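AlgW protein (Pseudomonas aeruginosa, PDB 7CO3) probably acts as a serine endopeptidase of the HtrA type, pairing a trypsin-like protease domain with a peptide-binding PDZ domain. Local coordinates at residues 62-74 and 103-115. The protein carries 1 engineered substitution. Numbering follows the deposited sequence.
Sequences AAPAVANLYTTKM and ESSLGSAVIMSAE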
ATOM      1  N   ALA B  62       1.893 -17.371 -14.593  1.00 30.59           N
ATOM      2  CA  ALA B  62       2.999 -17.461 -13.646  1.00 26.12           C
ATOM      3  C   ALA B  62       2.638 -18.145 -12.335  1.00 26.69           C
ATOM      4  O   ALA B  62       3.483 -18.826 -11.756  1.00 26.08           O
ATOM      5  CB  ALA B  62       3.551 -16.061 -13.356  1.00 29.15           C
ATOM      6  N   ALA B  63       1.418 -17.954 -11.844  1.00 24.81           N
ATOM      7  CA  ALA B  63       1.066 -18.493 -10.533  1.00 31.22           C
ATOM      8  C   ALA B  63       1.300 -20.003 -10.393  1.00 30.52           C
ATOM      9  O   ALA B  63       1.746 -20.426  -9.311  1.00 23.47           O
ATOM     10  CB  ALA B  63      -0.382 -18.127 -10.215  1.00 28.47           C
ATOM     11  N   PRO B  64       1.061 -20.852 -11.411  1.00 27.87           N
ATOM     12  CA  PRO B  64       1.325 -22.299 -11.212  1.00 28.80           C
ATOM     13  C   PRO B  64       2.764 -22.618 -10.875  1.00 27.10           C
ATOM     14  O   PRO B  64       3.029 -23.625 -10.218  1.00 28.91           O
ATOM     15  CB  PRO B  64       0.914 -22.926 -12.549  1.00 26.62           C
ATOM     16  CG  PRO B  64      -0.148 -21.990 -13.068  1.00 31.94           C
ATOM     17  CD  PRO B  64       0.370 -20.610 -12.695  1.00 28.28           C
ATOM     18  N   ALA B  65       3.699 -21.756 -11.250  1.00 28.50           N
ATOM     19  CA  ALA B  65       5.118 -21.970 -11.025  1.00 24.90           C
ATOM     20  C   ALA B  65       5.644 -21.291  -9.761  1.00 30.91           C
ATOM     21  O   ALA B  65       6.865 -21.211  -9.574  1.00 25.95           O
ATOM     22  CB  ALA B  65       5.908 -21.482 -12.232  1.00 29.49           C
ATOM     23  N   VAL B  66       4.760 -20.788  -8.897  1.00 22.94           N
ATOM     24  CA  VAL B  66       5.161 -20.228  -7.607  1.00 26.19           C
ATOM     25  C   VAL B  66       4.577 -21.112  -6.523  1.00 22.21           C
ATOM     26  O   VAL B  66       3.384 -21.410  -6.549  1.00 26.56           O
ATOM     27  CB  VAL B  66       4.707 -18.761  -7.466  1.00 24.44           C
ATOM     28  CG1 VAL B  66       5.227 -18.129  -6.128  1.00 26.10           C
ATOM     29  CG2 VAL B  66       5.152 -17.982  -8.694  1.00 20.10           C
ATOM     30  N   ALA B  67       5.416 -21.540  -5.583  1.00 27.42           N
ATOM     31  CA  ALA B  67       5.017 -22.483  -4.543  1.00 30.09           C
ATOM     32  C   ALA B  67       5.121 -21.820  -3.177  1.00 26.28           C
ATOM     33  O   ALA B  67       5.837 -20.827  -3.008  1.00 24.07           O
ATOM     34  CB  ALA B  67       5.897 -23.747  -4.559  1.00 28.79           C
ATOM     35  N   ASN B  68       4.421 -22.411  -2.198  1.00 24.44           N
ATOM     36  CA  ASN B  68       4.619 -22.100  -0.788  1.00 28.65           C
ATOM     37  C   ASN B  68       5.698 -22.991  -0.163  1.00 33.01           C
ATOM     38  O   ASN B  68       5.784 -24.192  -0.442  1.00 28.84           O
ATOM     39  CB  ASN B  68       3.299 -22.256  -0.023  1.00 27.96           C
ATOM     40  CG  ASN B  68       2.207 -21.321  -0.541  1.00 26.72           C
ATOM     41  OD1 ASN B  68       2.495 -20.318  -1.174  1.00 28.95           O
ATOM     42  ND2 ASN B  68       0.961 -21.662  -0.284  1.00 34.01           N
ATOM     43  N   LEU B  69       6.486 -22.401   0.726  1.00 25.30           N
ATOM     44  CA  LEU B  69       7.511 -23.097   1.489  1.00 30.91           C
ATOM     45  C   LEU B  69       7.123 -23.069   2.965  1.00 37.49           C
ATOM     46  O   LEU B  69       6.775 -22.004   3.499  1.00 28.85           O
ATOM     47  CB  LEU B  69       8.894 -22.448   1.324  1.00 21.84           C
ATOM     48  CG  LEU B  69       9.714 -22.578   0.017  1.00 31.53           C
ATOM     49  CD1 LEU B  69      11.131 -22.124   0.257  1.00 24.96           C
ATOM     50  CD2 LEU B  69       9.713 -24.015  -0.604  1.00 30.12           C
ATOM     51  N   TYR B  70       7.199 -24.240   3.612  1.00 31.21           N
ATOM     52  CA  TYR B  70       7.006 -24.427   5.050  1.00 35.32           C
ATOM     53  C   TYR B  70       8.225 -25.153   5.579  1.00 34.08           C
ATOM     54  O   TYR B  70       8.469 -26.297   5.189  1.00 34.79           O
ATOM     55  CB  TYR B  70       5.741 -25.235   5.362  1.00 35.03           C
ATOM     56  CG  TYR B  70       4.518 -24.701   4.688  1.00 31.97           C
ATOM     57  CD1 TYR B  70       3.919 -23.522   5.129  1.00 36.78           C
ATOM     58  CD2 TYR B  70       3.974 -25.343   3.593  1.00 35.72           C
ATOM     59  CE1 TYR B  70       2.804 -23.007   4.505  1.00 33.89           C
ATOM     60  CE2 TYR B  70       2.862 -24.841   2.955  1.00 33.79           C
ATOM     61  CZ  TYR B  70       2.281 -23.678   3.410  1.00 36.33           C
ATOM     62  OH  TYR B  70       1.180 -23.192   2.776  1.00 48.40           O
ATOM     63  N   THR B  71       8.983 -24.486   6.451  1.00 36.93           N
ATOM     64  CA  THR B  71      10.258 -24.976   6.945  1.00 42.21           C
ATOM     65  C   THR B  71      10.193 -25.145   8.463  1.00 47.79           C
ATOM     66  O   THR B  71       9.579 -24.333   9.168  1.00 42.95           O
ATOM     67  CB  THR B  71      11.425 -24.037   6.543  1.00 38.21           C
ATOM     68  OG1 THR B  71      11.296 -22.751   7.177  1.00 42.04           O
ATOM     69  CG2 THR B  71      11.455 -23.836   5.047  1.00 39.25           C
ATOM     70  N   THR B  72      10.806 -26.220   8.956  1.00 45.59           N
ATOM     71  CA  THR B  72      10.937 -26.456  10.386  1.00 51.42           C
ATOM     72  C   THR B  72      12.411 -26.517  10.738  1.00 56.24           C
ATOM     73  O   THR B  72      13.204 -27.117  10.006  1.00 59.80           O
ATOM     74  CB  THR B  72      10.193 -27.712  10.839  1.00 47.17           C
ATOM     75  OG1 THR B  72      10.456 -28.771   9.915  1.00 53.41           O
ATOM     76  CG2 THR B  72       8.707 -27.460  10.857  1.00 49.62           C
ATOM     77  N   LYS B  73      12.758 -25.869  11.853  1.00 67.46           N
ATOM     78  CA  LYS B  73      14.124 -25.584  12.275  1.00 71.55           C
ATOM     79  C   LYS B  73      14.144 -25.567  13.798  1.00 81.88           C
ATOM     80  O   LYS B  73      13.098 -25.598  14.443  1.00 78.73           O
ATOM     81  CB  LYS B  73      14.595 -24.230  11.715  1.00 83.92           C
ATOM     82  CG  LYS B  73      16.062 -23.910  11.949  1.00 88.65           C
ATOM     83  CD  LYS B  73      16.322 -22.413  11.989  1.00 87.23           C
ATOM     84  CE  LYS B  73      17.776 -22.100  11.636  1.00 85.03           C
ATOM     85  NZ  LYS B  73      18.764 -22.797  12.506  1.00 84.95           N
ATOM     86  N   MET B  74      15.337 -25.527  14.381  1.00 87.18           N
ATOM     87  CA  MET B  74      15.443 -25.379  15.836  1.00 84.42           C
ATOM     88  C   MET B  74      15.963 -23.994  16.221  1.00 82.90           C
ATOM     89  O   MET B  74      16.913 -23.485  15.622  1.00 84.74           O
ATOM     90  CB  MET B  74      16.341 -26.472  16.435  1.00 83.38           C
ATOM     91  CG  MET B  74      15.675 -27.844  16.466  1.00 82.92           C
ATOM     92  SD  MET B  74      14.426 -27.986  17.765  1.00 82.10           S
ATOM     93  CE  MET B  74      15.264 -27.173  19.126  1.00 75.77           C
ATOM     94  N   GLU B 103      10.590 -22.173  15.207  1.00 55.27           N
ATOM     95  CA  GLU B 103      10.740 -23.579  14.842  1.00 53.86           C
ATOM     96  C   GLU B 103      10.000 -23.945  13.564  1.00 53.35           C
ATOM     97  O   GLU B 103      10.437 -24.816  12.824  1.00 51.87           O
ATOM     98  CB  GLU B 103      10.273 -24.484  15.976  1.00 58.89           C
ATOM     99  CG  GLU B 103      10.562 -25.957  15.729  1.00 71.11           C
ATOM    100  CD  GLU B 103       9.457 -26.869  16.165  1.00 71.69           C
ATOM    101  OE1 GLU B 103       8.478 -26.358  16.743  1.00 70.62           O
ATOM    102  OE2 GLU B 103       9.572 -28.095  15.938  1.00 69.30           O
ATOM    103  N   SER B 104       8.857 -23.318  13.321  1.00 48.53           N
ATOM    104  CA  SER B 104       8.208 -23.385  12.021  1.00 45.05           C
ATOM    105  C   SER B 104       8.174 -21.984  11.411  1.00 43.46           C
ATOM    106  O   SER B 104       7.955 -20.998  12.120  1.00 38.75           O
ATOM    107  CB  SER B 104       6.790 -23.975  12.128  1.00 42.28           C
ATOM    108  OG  SER B 104       5.851 -22.993  12.530  1.00 42.68           O
ATOM    109  N   SER B 105       8.420 -21.895  10.104  1.00 41.09           N
ATOM    110  CA  SER B 105       8.357 -20.619   9.400  1.00 40.76           C
ATOM    111  C   SER B 105       7.965 -20.863   7.946  1.00 39.16           C
ATOM    112  O   SER B 105       7.926 -21.999   7.464  1.00 35.53           O
ATOM    113  CB  SER B 105       9.675 -19.857   9.513  1.00 36.62           C
ATOM    114  OG  SER B 105      10.757 -20.717   9.244  1.00 45.48           O
ATOM    115  N   LEU B 106       7.679 -19.765   7.252  1.00 38.17           N
ATOM    116  CA  LEU B 106       6.926 -19.763   5.997  1.00 40.90           C
ATOM    117  C   LEU B 106       7.690 -18.951   4.963  1.00 28.90           C
ATOM    118  O   LEU B 106       8.505 -18.108   5.310  1.00 27.89           O
ATOM    119  CB  LEU B 106       5.555 -19.124   6.177  1.00 39.69           C
ATOM    120  CG  LEU B 106       4.321 -19.980   6.335  1.00 44.43           C
ATOM    121  CD1 LEU B 106       4.618 -21.064   7.332  1.00 59.36           C
ATOM    122  CD2 LEU B 106       3.221 -19.074   6.827  1.00 47.12           C
ATOM    123  N   GLY B 107       7.358 -19.164   3.698  1.00 29.38           N
ATOM    124  CA  GLY B 107       8.016 -18.443   2.621  1.00 29.12           C
ATOM    125  C   GLY B 107       7.446 -18.874   1.287  1.00 23.97           C
ATOM    126  O   GLY B 107       6.388 -19.500   1.219  1.00 24.11           O
ATOM    127  N   SER B 108       8.136 -18.472   0.216  1.00 21.30           N
ATOM    128  CA  SER B 108       7.738 -18.843  -1.129  1.00 21.16           C
ATOM    129  C   SER B 108       8.981 -19.304  -1.894  1.00 24.06           C
ATOM    130  O   SER B 108      10.099 -19.213  -1.398  1.00 21.45           O
ATOM    131  CB  SER B 108       7.070 -17.672  -1.867  1.00 27.39           C
ATOM    132  OG  SER B 108       6.174 -16.983  -0.996  1.00 30.61           O
ATOM    133  N   ALA B 109       8.768 -19.787  -3.117  1.00 22.24           N
ATOM    134  CA  ALA B 109       9.864 -20.251  -3.967  1.00 25.86           C
ATOM    135  C   ALA B 109       9.364 -20.310  -5.401  1.00 24.70           C
ATOM    136  O   ALA B 109       8.164 -20.370  -5.651  1.00 24.90           O
ATOM    137  CB  ALA B 109      10.397 -21.625  -3.536  1.00 25.79           C
ATOM    138  N   VAL B 110      10.295 -20.274  -6.350  1.00 23.28           N
ATOM    139  CA  VAL B 110       9.922 -20.275  -7.761  1.00 30.01           C
ATOM    140  C   VAL B 110      10.485 -21.508  -8.471  1.00 26.00           C
ATOM    141  O   VAL B 110      11.693 -21.749  -8.449  1.00 23.49           O
ATOM    142  CB  VAL B 110      10.383 -18.995  -8.478  1.00 27.36           C
ATOM    143  CG1 VAL B 110       9.946 -19.092  -9.940  1.00 28.61           C
ATOM    144  CG2 VAL B 110       9.767 -17.743  -7.794  1.00 18.98           C
ATOM    145  N   ILE B 111       9.614 -22.231  -9.163  1.00 27.13           N
ATOM    146  CA  ILE B 111      10.029 -23.365  -9.982  1.00 31.33           C
ATOM    147  C   ILE B 111      10.691 -22.847 -11.244  1.00 28.91           C
ATOM    148  O   ILE B 111      10.029 -22.252 -12.099  1.00 32.72           O
ATOM    149  CB  ILE B 111       8.844 -24.264 -10.335  1.00 31.29           C
ATOM    150  CG1 ILE B 111       8.066 -24.648  -9.093  1.00 29.35           C
ATOM    151  CG2 ILE B 111       9.339 -25.514 -11.110  1.00 38.50           C
ATOM    152  CD1 ILE B 111       6.675 -25.137  -9.399  1.00 28.79           C
ATOM    153  N   MET B 112      11.992 -23.094 -11.374  1.00 34.84           N
ATOM    154  CA  MET B 112      12.766 -22.604 -12.506  1.00 34.04           C
ATOM    155  C   MET B 112      12.913 -23.607 -13.653  1.00 42.05           C
ATOM    156  O   MET B 112      13.174 -23.184 -14.782  1.00 44.99           O
ATOM    157  CB  MET B 112      14.153 -22.170 -12.029  1.00 34.44           C
ATOM    158  CG  MET B 112      14.144 -21.130 -10.933  1.00 35.22           C
ATOM    159  SD  MET B 112      13.245 -19.638 -11.462  1.00 31.91           S
ATOM    160  CE  MET B 112      14.579 -18.750 -12.267  1.00 27.90           C
ATOM    161  N   SER B 113      12.774 -24.917 -13.424  1.00 43.55           N
ATOM    162  CA  SER B 113      12.832 -25.855 -14.545  1.00 49.40           C
ATOM    163  C   SER B 113      11.986 -27.080 -14.240  1.00 44.38           C
ATOM    164  O   SER B 113      11.725 -27.400 -13.072  1.00 44.51           O
ATOM    165  CB  SER B 113      14.267 -26.271 -14.892  1.00 52.49           C
ATOM    166  OG  SER B 113      14.902 -26.942 -13.813  1.00 54.72           O
ATOM    167  N   ALA B 114      11.541 -27.749 -15.314  1.00 49.23           N
ATOM    168  CA  ALA B 114      10.620 -28.875 -15.181  1.00 50.68           C
ATOM    169  C   ALA B 114      11.259 -30.036 -14.451  1.00 47.85           C
ATOM    170  O   ALA B 114      10.543 -30.912 -13.952  1.00 48.09           O
ATOM    171  CB  ALA B 114      10.115 -29.347 -16.554  1.00 53.91           C
ATOM    172  N   GLU B 115      12.589 -30.051 -14.371  1.00 49.40           N
ATOM    173  CA  GLU B 115      13.329 -31.039 -13.596  1.00 52.35           C
ATOM    174  C   GLU B 115      13.100 -30.916 -12.096  1.00 56.57           C
ATOM    175  O   GLU B 115      13.535 -31.803 -11.352  1.00 50.61           O
ATOM    176  CB  GLU B 115      14.825 -30.896 -13.869  1.00 58.83           C
ATOM    177  CG  GLU B 115      15.262 -31.164 -15.295  1.00 70.30           C
ATOM    178  CD  GLU B 115      16.349 -30.196 -15.737  1.00 85.27           C
ATOM    179  OE1 GLU B 115      17.475 -30.280 -15.193  1.00 97.12           O
ATOM    180  OE2 GLU B 115      16.077 -29.349 -16.620  1.00 83.17           O
TER
HETATM  181  O   HOH W   1      11.274 -20.236   6.878  1.00 42.75           O
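Ser105 O accepts a hydrogen bond from Thr71 N at 2.9 Å, almost straight (176° at the hydrogen), while Tyr70 CA makes a C-H...O contact with the same oxygen. Ser105 N returns a bond to Thr71 O. Beside this pair the two hydroxyls converge: Thr71 OG1 and Ser105 OG are 2.9 Å apart, each set between its own backbone N and carbonyl carbon (chi1 65° and 47°), and one water lies 2.5 Å from both Thr71 OG1 and Ser105 OG. Strands 66-72 and 104-113 run antiparallel as neighbours in the six-stranded N-terminal barrel of the chymotrypsin-like fold, with strand 130-134 along the far edge of 66-72. At Gly107 the pairing is less regular: Leu69 N approaches Gly107 O from well above the carbonyl plane, and the return bond from Gly107 N to Leu69 O is weak. On the face that carries Thr71 and Ser105, Leu69 reaches diagonally across to strand 104-113, its CG 3.7 Å from Ala109 CB, and both side chains also touch Thr120. On the other face, Leu106 CD1 meets the edge of the Tyr70 ring in its plane, 3.4 Å from Tyr70 CD1. Farther along that face, Ser108 CB lies 3.6 Å from Ala67 O, and the Ser108 hydroxyl is hydrogen-bonded to Gly225 O.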